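Local coordinates for protein alpha-11 giardin (PDB 2II2) that binds calcium as an unusual annexin, and probably associates with acidic phospholipids and cytoskeletal partners in the attachment of the parasite to the intestinal mucosa, at residues Asp74-Ile77 with Ser78-Asn82; Thr42-Gln45 with Asp46-Leu50; Ala19-Glu22 with Glu23-Val26; Val26-Thr29 with Ser30-Ala34. All coordinates share one frame; numbering follows the deposited sequence. Where two conformers were deposited one is given.

All four contacts are local ones at helix ends of a mainly helical annexin chain. Contacts 3 and 4 stand at the start and the finish of helix 22-29, share Val26 and have centres about 12 Å apart. Contact 2 closes the following helix, 34-48, its centre about 18 Å from that of contact 4, and contact 1 opens helix 76-89, again about 18 Å from contact 4 between centres. Calcium, absent from this chain, is known to bind at Ile60 and Glu66. Contact 3 lies nearest this site, with the side chains of Glu22 and Ile60 about 4 Å apart; Phe44 of contact 2 is about 11 Å from Ile60.

Contact 1: Asp74-Ile77 with Ser78-Asn82; sequences DCNI and SARVN. With SO4 (sulfate ion), chain B.
Two torsions prepare the meeting of Asn76 and Arg80 on the first turn of helix 76-89. Asn76 holds CG opposite its own backbone N (chi1 -176°), while Arg80 runs extended from CG to NE, which carries the guanidinium back over the turn to the amide. There Asn76 OD1 takes two bonds from the side-on edge of the arginine, from Arg80 NE at 2.9 Å and from Arg80 NH2 at 3.2 Å. The NE bond is nearly straight; the NH2 bond is more bent, though it lies in the plane of the amide carbonyl, on a lone pair. OD1 stays in the guanidinium plane even though amide and guanidinium planes stand 73° apart, and the two bonds hold the guanidinium edge against this one oxygen.

A second clasp crosses the helix start. Ser78 OG donates to Asp74 OD2 over 2.8 Å, reaching its syn side from somewhat above the carboxylate plane, while Asp74 OD1 receives a weak bond from Cys75 N. Cys75 is the N-cap residue, and its carbonyl O accepts from Ala79 N at 3.0 Å to begin the helical pattern. At this same end a sulfate, probably from the crystallisation liquor, accepts from Asn76 N through O3 at 2.9 Å; the positive pole of the helix probably favours the anion.

Arg80 NH1 also bonds to Ile103 O. Around the turn, Arg80 and Ala79 pack against helix 249-263, Ile77 and Val81 against helix 106-120, and Cys75 against helix 34-48.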
# COMPACT_ATOMS: atom_id res chain seq x y z
N ASP A 74 -6.12 5.60 12.12
CA ASP A 74 -6.12 4.32 12.83
C ASP A 74 -4.68 3.86 13.13
O ASP A 74 -3.71 4.42 12.60
CB ASP A 74 -6.79 3.26 11.93
CG ASP A 74 -7.38 2.08 12.71
OD1 ASP A 74 -7.19 1.98 13.95
OD2 ASP A 74 -8.05 1.26 12.05
N CYS A 75 -4.56 2.84 13.98
CA CYS A 75 -3.30 2.11 14.11
C CYS A 75 -3.03 1.30 12.83
O CYS A 75 -3.96 0.78 12.20
CB CYS A 75 -3.32 1.21 15.34
SG CYS A 75 -3.29 2.19 16.86
N ASN A 76 -1.75 1.21 12.44
CA ASN A 76 -1.40 0.69 11.13
C ASN A 76 -1.85 -0.76 10.93
O ASN A 76 -2.33 -1.12 9.85
CB ASN A 76 0.10 0.83 10.95
CG ASN A 76 0.56 0.41 9.61
OD1 ASN A 76 1.06 -0.71 9.42
ND2 ASN A 76 0.38 1.28 8.63
N ILE A 77 -1.69 -1.61 11.95
CA ILE A 77 -2.05 -3.01 11.77
C ILE A 77 -3.57 -3.16 11.62
O ILE A 77 -4.03 -3.93 10.80
CB ILE A 77 -1.44 -3.91 12.88
CG1 ILE A 77 0.10 -3.92 12.80
CG2 ILE A 77 -2.02 -5.31 12.80
CD1 ILE A 77 0.69 -4.44 11.47
N SER A 78 -4.34 -2.41 12.42
CA SER A 78 -5.79 -2.42 12.30
C SER A 78 -6.23 -1.97 10.91
O SER A 78 -7.10 -2.58 10.29
CB SER A 78 -6.40 -1.50 13.36
OG SER A 78 -7.77 -1.31 13.15
N ALA A 79 -5.58 -0.93 10.40
CA ALA A 79 -5.85 -0.44 9.05
C ALA A 79 -5.61 -1.55 8.02
O ALA A 79 -6.43 -1.76 7.12
CB ALA A 79 -4.99 0.77 8.75
N ARG A 80 -4.49 -2.26 8.15
CA ARG A 80 -4.19 -3.36 7.23
C ARG A 80 -5.25 -4.45 7.29
O ARG A 80 -5.66 -4.96 6.24
CB ARG A 80 -2.82 -3.95 7.55
CG ARG A 80 -1.64 -3.04 7.21
CD ARG A 80 -0.35 -3.78 7.43
NE ARG A 80 0.77 -2.85 7.53
CZ ARG A 80 1.82 -2.80 6.71
NH1 ARG A 80 1.94 -3.62 5.66
NH2 ARG A 80 2.76 -1.90 6.93
N VAL A 81 -5.67 -4.83 8.50
CA VAL A 81 -6.73 -5.83 8.62
C VAL A 81 -7.99 -5.36 7.88
O VAL A 81 -8.60 -6.13 7.11
CB VAL A 81 -7.04 -6.13 10.10
CG1 VAL A 81 -8.33 -6.96 10.24
CG2 VAL A 81 -5.87 -6.83 10.77
N ASN A 82 -8.37 -4.11 8.10
CA ASN A 82 -9.58 -3.58 7.44
C ASN A 82 -9.45 -3.60 5.92
O ASN A 82 -10.39 -3.95 5.22
CB ASN A 82 -9.94 -2.20 7.99
CG ASN A 82 -10.29 -2.26 9.46
OD1 ASN A 82 -10.61 -3.33 9.99
ND2 ASN A 82 -10.18 -1.14 10.13
S SO4 B . 0.62 2.55 15.37
O1 SO4 B . 2.08 2.59 15.41
O2 SO4 B . 0.10 3.58 16.28
O3 SO4 B . 0.12 2.75 14.01
O4 SO4 B . 0.17 1.25 15.86

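Contact 2: Thr42-Gln45 with Asp46-Leu50; sequences TQFQ and DTTGL
Thr48 both folds back on Phe44 and forms an ST turn with Leu50 at the end of helix 34-48. Followed outward, Thr48 CB lies 3.3 Å from Phe44 O, and its two branches then part to different tasks. The OG1 branch sits between its backbone N and carbonyl carbon (chi1 70°), which places the hydroxyl both to donate to Phe44 O at 2.7 Å and to accept from Leu50 N at 3.0 Å; the second bond closes the ST turn. Phe44 O also receives the helical bond from Thr48 N, and the two donors reach it from opposite faces of the carbonyl plane. The methyl, CG2, settles over the middle of the Phe44 ring, 4.1 Å from CG2 to the centroid and only 5° off the normal, a CH-pi contact.

Gly49 leaves the helix with positive phi, where a CB would press on Thr48 O, so the angles suit glycine; its N still bonds to Gln45 O. The Phe44 ring is further enclosed by Phe52, edge-to-face, and by Ile10 and Val13 of helix 9-18. Leu50 contributes its CB, 4.0 Å from Phe44 CE2, and its O, which meets the ring edge at Phe44 CD2 and touches Gln45 CA at 3.2 Å through a CA-H...O contact.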
# COMPACT_ATOMS: atom_id res chain seq x y z
N THR A 42 -8.11 7.70 22.15
CA THR A 42 -8.49 7.11 23.43
C THR A 42 -9.20 8.10 24.33
O THR A 42 -10.27 7.83 24.86
CB THR A 42 -7.25 6.53 24.15
OG1 THR A 42 -6.71 5.50 23.32
CG2 THR A 42 -7.60 5.94 25.54
N GLN A 43 -8.62 9.28 24.44
CA GLN A 43 -9.21 10.32 25.27
C GLN A 43 -10.52 10.83 24.67
O GLN A 43 -11.45 11.16 25.41
CB GLN A 43 -8.23 11.48 25.47
CG GLN A 43 -7.04 11.19 26.39
CD GLN A 43 -6.48 12.45 27.08
OE1 GLN A 43 -5.36 12.45 27.58
NE2 GLN A 43 -7.27 13.52 27.12
N PHE A 44 -10.58 10.93 23.34
CA PHE A 44 -11.79 11.38 22.67
C PHE A 44 -12.96 10.49 23.06
O PHE A 44 -14.05 10.99 23.41
CB PHE A 44 -11.59 11.37 21.16
CG PHE A 44 -12.75 11.87 20.38
CD1 PHE A 44 -12.82 13.21 19.96
CD2 PHE A 44 -13.79 11.01 20.03
CE1 PHE A 44 -13.90 13.68 19.22
CE2 PHE A 44 -14.87 11.49 19.30
CZ PHE A 44 -14.93 12.83 18.90
N GLN A 45 -12.73 9.18 23.06
CA GLN A 45 -13.82 8.26 23.38
C GLN A 45 -14.17 8.32 24.87
O GLN A 45 -15.34 8.29 25.24
CB GLN A 45 -13.46 6.85 22.93
CG GLN A 45 -14.52 5.80 23.23
CD GLN A 45 -14.33 4.55 22.38
OE1 GLN A 45 -13.35 4.41 21.66
NE2 GLN A 45 -15.29 3.63 22.46
N ASP A 46 -13.16 8.40 25.72
CA ASP A 46 -13.40 8.52 27.18
C ASP A 46 -14.24 9.75 27.48
O ASP A 46 -15.16 9.69 28.29
CB ASP A 46 -12.09 8.61 27.96
CG ASP A 46 -12.32 8.71 29.46
OD1 ASP A 46 -12.77 7.71 30.06
OD2 ASP A 46 -12.06 9.81 29.99
N THR A 47 -13.92 10.87 26.84
CA THR A 47 -14.60 12.14 27.11
C THR A 47 -16.00 12.22 26.48
O THR A 47 -16.96 12.66 27.13
CB THR A 47 -13.72 13.31 26.60
OG1 THR A 47 -12.49 13.34 27.35
CG2 THR A 47 -14.42 14.66 26.71
N THR A 48 -16.11 11.78 25.22
CA THR A 48 -17.33 12.04 24.46
C THR A 48 -18.29 10.87 24.41
O THR A 48 -19.45 11.04 24.05
CB THR A 48 -17.02 12.38 22.99
OG1 THR A 48 -16.54 11.21 22.32
CG2 THR A 48 -15.97 13.53 22.92
N GLY A 49 -17.79 9.67 24.70
CA GLY A 49 -18.59 8.45 24.55
C GLY A 49 -18.61 7.89 23.13
O GLY A 49 -19.27 6.87 22.87
N LEU A 50 -17.92 8.55 22.20
CA LEU A 50 -17.93 8.20 20.78
C LEU A 50 -16.58 7.64 20.38
O LEU A 50 -15.54 8.23 20.67
CB LEU A 50 -18.20 9.44 19.92
CG LEU A 50 -19.47 10.24 20.26
CD1 LEU A 50 -19.43 11.65 19.70
CD2 LEU A 50 -20.71 9.49 19.81

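Contact 3: Ala19-Glu22 with Glu23-Val26; sequences AKNE and EELV
Asn21 lays its amide across the base of Glu24, CG of Asn21 lying 3.6 Å from Glu24 CB. From there Asn21 OD1 accepts a nearly straight bond from Glu24 N at 2.9 Å (167° at the hydrogen). The donor stands well above the amide carbonyl plane, away from a lone pair. OD1 has a further partner, a water that donates to it and accepts from Glu23 N, so the two first-turn N-H groups of Glu23 and Glu24 are answered, one through solvent and one directly. At the other end of the amide, Asn21 ND2 and Glu24 OE1 are 3.7 Å apart, with the amide and carboxylate planes almost perpendicular at 87°. Two waters bridge them, through weak bonds except for the 2.7 Å one that a water donates to Glu24 OE1.

The main chain carries on the helix in step, with Leu25 N bonded to Asn21 O at 2.9 Å. Glu22 turns its carboxylate to other company: OE1 accepts from Asn297 ND2, and the side chain touches Ile60, a calcium-binding residue. Leu25 packs against helices 9-18 and 64-73. Two annexin helices are thus joined by a Schellman motif at Lys20 and, directly after it, an asparagine N-cap, with Asn21 also the centre of an inverse gamma turn.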
# COMPACT_ATOMS: atom_id res chain seq x y z
N ALA A 19 -19.33 19.99 11.81
CA ALA A 19 -19.49 20.97 10.74
C ALA A 19 -19.15 20.38 9.36
O ALA A 19 -19.32 21.07 8.34
CB ALA A 19 -18.63 22.20 11.00
N LYS A 20 -18.67 19.13 9.33
CA LYS A 20 -18.20 18.49 8.12
C LYS A 20 -17.12 19.35 7.46
O LYS A 20 -17.03 19.41 6.23
CB LYS A 20 -19.35 18.17 7.16
CG LYS A 20 -20.50 17.45 7.82
CD LYS A 20 -21.55 17.04 6.81
CE LYS A 20 -22.80 16.51 7.49
NZ LYS A 20 -22.56 15.32 8.36
N ASN A 21 -16.27 19.95 8.28
CA ASN A 21 -15.25 20.85 7.75
C ASN A 21 -14.00 20.08 7.38
O ASN A 21 -13.07 19.95 8.18
CB ASN A 21 -14.94 21.96 8.76
CG ASN A 21 -14.20 23.12 8.14
OD1 ASN A 21 -13.35 22.93 7.27
ND2 ASN A 21 -14.51 24.33 8.58
N GLU A 22 -14.01 19.58 6.14
CA GLU A 22 -12.93 18.73 5.66
C GLU A 22 -11.61 19.48 5.58
O GLU A 22 -10.54 18.88 5.78
CB GLU A 22 -13.30 18.15 4.30
CG GLU A 22 -14.45 17.18 4.37
CD GLU A 22 -14.76 16.51 3.04
OE1 GLU A 22 -14.16 16.88 2.01
OE2 GLU A 22 -15.62 15.62 3.04
N GLU A 23 -11.67 20.76 5.24
CA GLU A 23 -10.47 21.59 5.16
C GLU A 23 -9.80 21.68 6.53
O GLU A 23 -8.60 21.42 6.66
CB GLU A 23 -10.81 22.99 4.63
CG GLU A 23 -11.25 23.03 3.17
CD GLU A 23 -11.70 24.41 2.71
OE1 GLU A 23 -12.11 25.24 3.55
OE2 GLU A 23 -11.65 24.67 1.48
N GLU A 24 -10.58 22.02 7.55
CA GLU A 24 -10.03 22.14 8.88
C GLU A 24 -9.62 20.79 9.48
O GLU A 24 -8.73 20.73 10.32
CB GLU A 24 -10.99 22.89 9.80
CG GLU A 24 -10.20 23.53 10.91
CD GLU A 24 -11.00 24.47 11.76
OE1 GLU A 24 -12.12 24.90 11.37
OE2 GLU A 24 -10.48 24.78 12.85
N LEU A 25 -10.28 19.71 9.06
CA LEU A 25 -9.87 18.40 9.54
C LEU A 25 -8.45 18.08 9.10
O LEU A 25 -7.69 17.45 9.85
CB LEU A 25 -10.87 17.33 9.13
CG LEU A 25 -10.57 15.91 9.61
CD1 LEU A 25 -10.55 15.84 11.14
CD2 LEU A 25 -11.55 14.92 9.04
N VAL A 26 -8.11 18.50 7.89
CA VAL A 26 -6.73 18.29 7.41
C VAL A 26 -5.71 19.00 8.29
O VAL A 26 -4.73 18.40 8.74
CB VAL A 26 -6.58 18.74 5.95
CG1 VAL A 26 -5.15 18.68 5.47
CG2 VAL A 26 -7.45 17.88 5.03
O HOH W 1 -15.12 23.57 11.77
O HOH W 2 -13.94 22.21 4.29
O HOH W 3 -12.54 26.82 9.52

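Contact 4: Val26-Thr29 with Ser30-Ala34; sequences VTFT and SRWSA
The end of helix 22-29 runs into a type I beta turn from Thr29 to Trp32, and this brings Trp32 and Arg31 back against Phe28. Trp32 NE1 lies over one face of the Phe28 ring, displaced toward its rim and 3.4 Å from Phe28 CE2. The Phe28 ring and the five-membered ring of Trp32 are set obliquely, planes at 53°, with Phe28 CZ 3.9 Å from Trp32 CZ2. Arg31 approaches another part of the same ring, so that Phe28 CD1 sits over one face of the guanidinium, 3.7 Å from Arg31 CZ. The steep 66° between ring and guanidinium rules out a parallel stack. That guanidinium is also held by a salt bridge to Glu12 of helix 9-18, and a water joins Arg31 NH2 to Thr27 OG1, which bonds in addition to Glu24 O.

Near the helix end Ser30 gives Thr27 O a side-chain donor: a chi1 of 80° turns the hydroxyl back along the helix, and Ser30 OG donates to Thr27 O at 2.7 Å. Arg31 N bonds to Phe28 O, from above the carbonyl plane, and Trp32 N makes a long, weak bond to Thr29 O that closes the turn. A water donates to both Thr29 O and Trp32 O, at 2.7 Å each. The Ser33 side chain caps a backbone N of helix 34-48, while Glu36 OE1 accepts from Ser33 N.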
# COMPACT_ATOMS: atom_id res chain seq x y z
N VAL A 26 -8.11 18.50 7.89
CA VAL A 26 -6.73 18.29 7.41
C VAL A 26 -5.71 19.00 8.29
O VAL A 26 -4.73 18.40 8.74
CB VAL A 26 -6.58 18.74 5.95
CG1 VAL A 26 -5.15 18.68 5.47
CG2 VAL A 26 -7.45 17.88 5.03
N THR A 27 -5.93 20.28 8.54
CA THR A 27 -4.98 21.04 9.34
C THR A 27 -4.93 20.54 10.78
O THR A 27 -3.86 20.50 11.40
CB THR A 27 -5.26 22.54 9.25
OG1 THR A 27 -6.55 22.82 9.77
CG2 THR A 27 -5.20 22.99 7.81
N PHE A 28 -6.09 20.18 11.33
CA PHE A 28 -6.12 19.59 12.67
C PHE A 28 -5.27 18.32 12.76
O PHE A 28 -4.47 18.11 13.69
CB PHE A 28 -7.56 19.31 13.11
CG PHE A 28 -7.65 18.65 14.46
CD1 PHE A 28 -7.69 19.42 15.63
CD2 PHE A 28 -7.65 17.28 14.58
CE1 PHE A 28 -7.75 18.81 16.87
CE2 PHE A 28 -7.68 16.66 15.81
CZ PHE A 28 -7.73 17.43 16.96
N THR A 29 -5.45 17.45 11.76
CA THR A 29 -4.77 16.17 11.75
C THR A 29 -3.26 16.35 11.68
O THR A 29 -2.52 15.55 12.24
CB THR A 29 -5.30 15.29 10.62
OG1 THR A 29 -6.70 15.06 10.85
CG2 THR A 29 -4.59 13.95 10.55
N SER A 30 -2.81 17.41 11.01
CA SER A 30 -1.39 17.66 10.81
C SER A 30 -0.60 17.86 12.12
O SER A 30 0.64 17.75 12.14
CB SER A 30 -1.19 18.90 9.92
OG SER A 30 -1.32 20.10 10.69
N ARG A 31 -1.30 18.12 13.22
CA ARG A 31 -0.64 18.48 14.46
C ARG A 31 -0.01 17.33 15.20
O ARG A 31 0.84 17.56 16.06
CB ARG A 31 -1.64 19.14 15.41
CG ARG A 31 -2.20 20.42 14.93
CD ARG A 31 -2.98 21.05 16.05
NE ARG A 31 -4.08 21.79 15.48
CZ ARG A 31 -5.20 22.05 16.13
NH1 ARG A 31 -5.34 21.64 17.39
NH2 ARG A 31 -6.15 22.73 15.51
N TRP A 32 -0.41 16.10 14.87
CA TRP A 32 -0.19 14.96 15.76
C TRP A 32 0.72 13.87 15.22
O TRP A 32 0.58 13.44 14.07
CB TRP A 32 -1.55 14.34 16.11
CG TRP A 32 -2.59 15.36 16.46
CD1 TRP A 32 -3.60 15.82 15.65
CD2 TRP A 32 -2.72 16.07 17.70
NE1 TRP A 32 -4.34 16.77 16.31
CE2 TRP A 32 -3.82 16.95 17.57
CE3 TRP A 32 -2.00 16.08 18.91
CZ2 TRP A 32 -4.23 17.80 18.60
CZ3 TRP A 32 -2.43 16.91 19.94
CH2 TRP A 32 -3.53 17.76 19.78
N SER A 33 1.62 13.37 16.07
CA SER A 33 2.41 12.18 15.75
C SER A 33 1.53 10.92 15.77
O SER A 33 0.38 10.97 16.25
CB SER A 33 3.53 12.02 16.76
OG SER A 33 2.99 11.67 18.01
N ALA A 34 2.05 9.78 15.28
CA ALA A 34 1.31 8.52 15.38
C ALA A 34 0.95 8.20 16.83
O ALA A 34 -0.20 7.85 17.12
CB ALA A 34 2.09 7.39 14.76
O HOH W 4 -6.21 23.02 12.58
O HOH W 5 -3.64 22.71 13.17
O HOH W 6 -0.20 14.24 11.63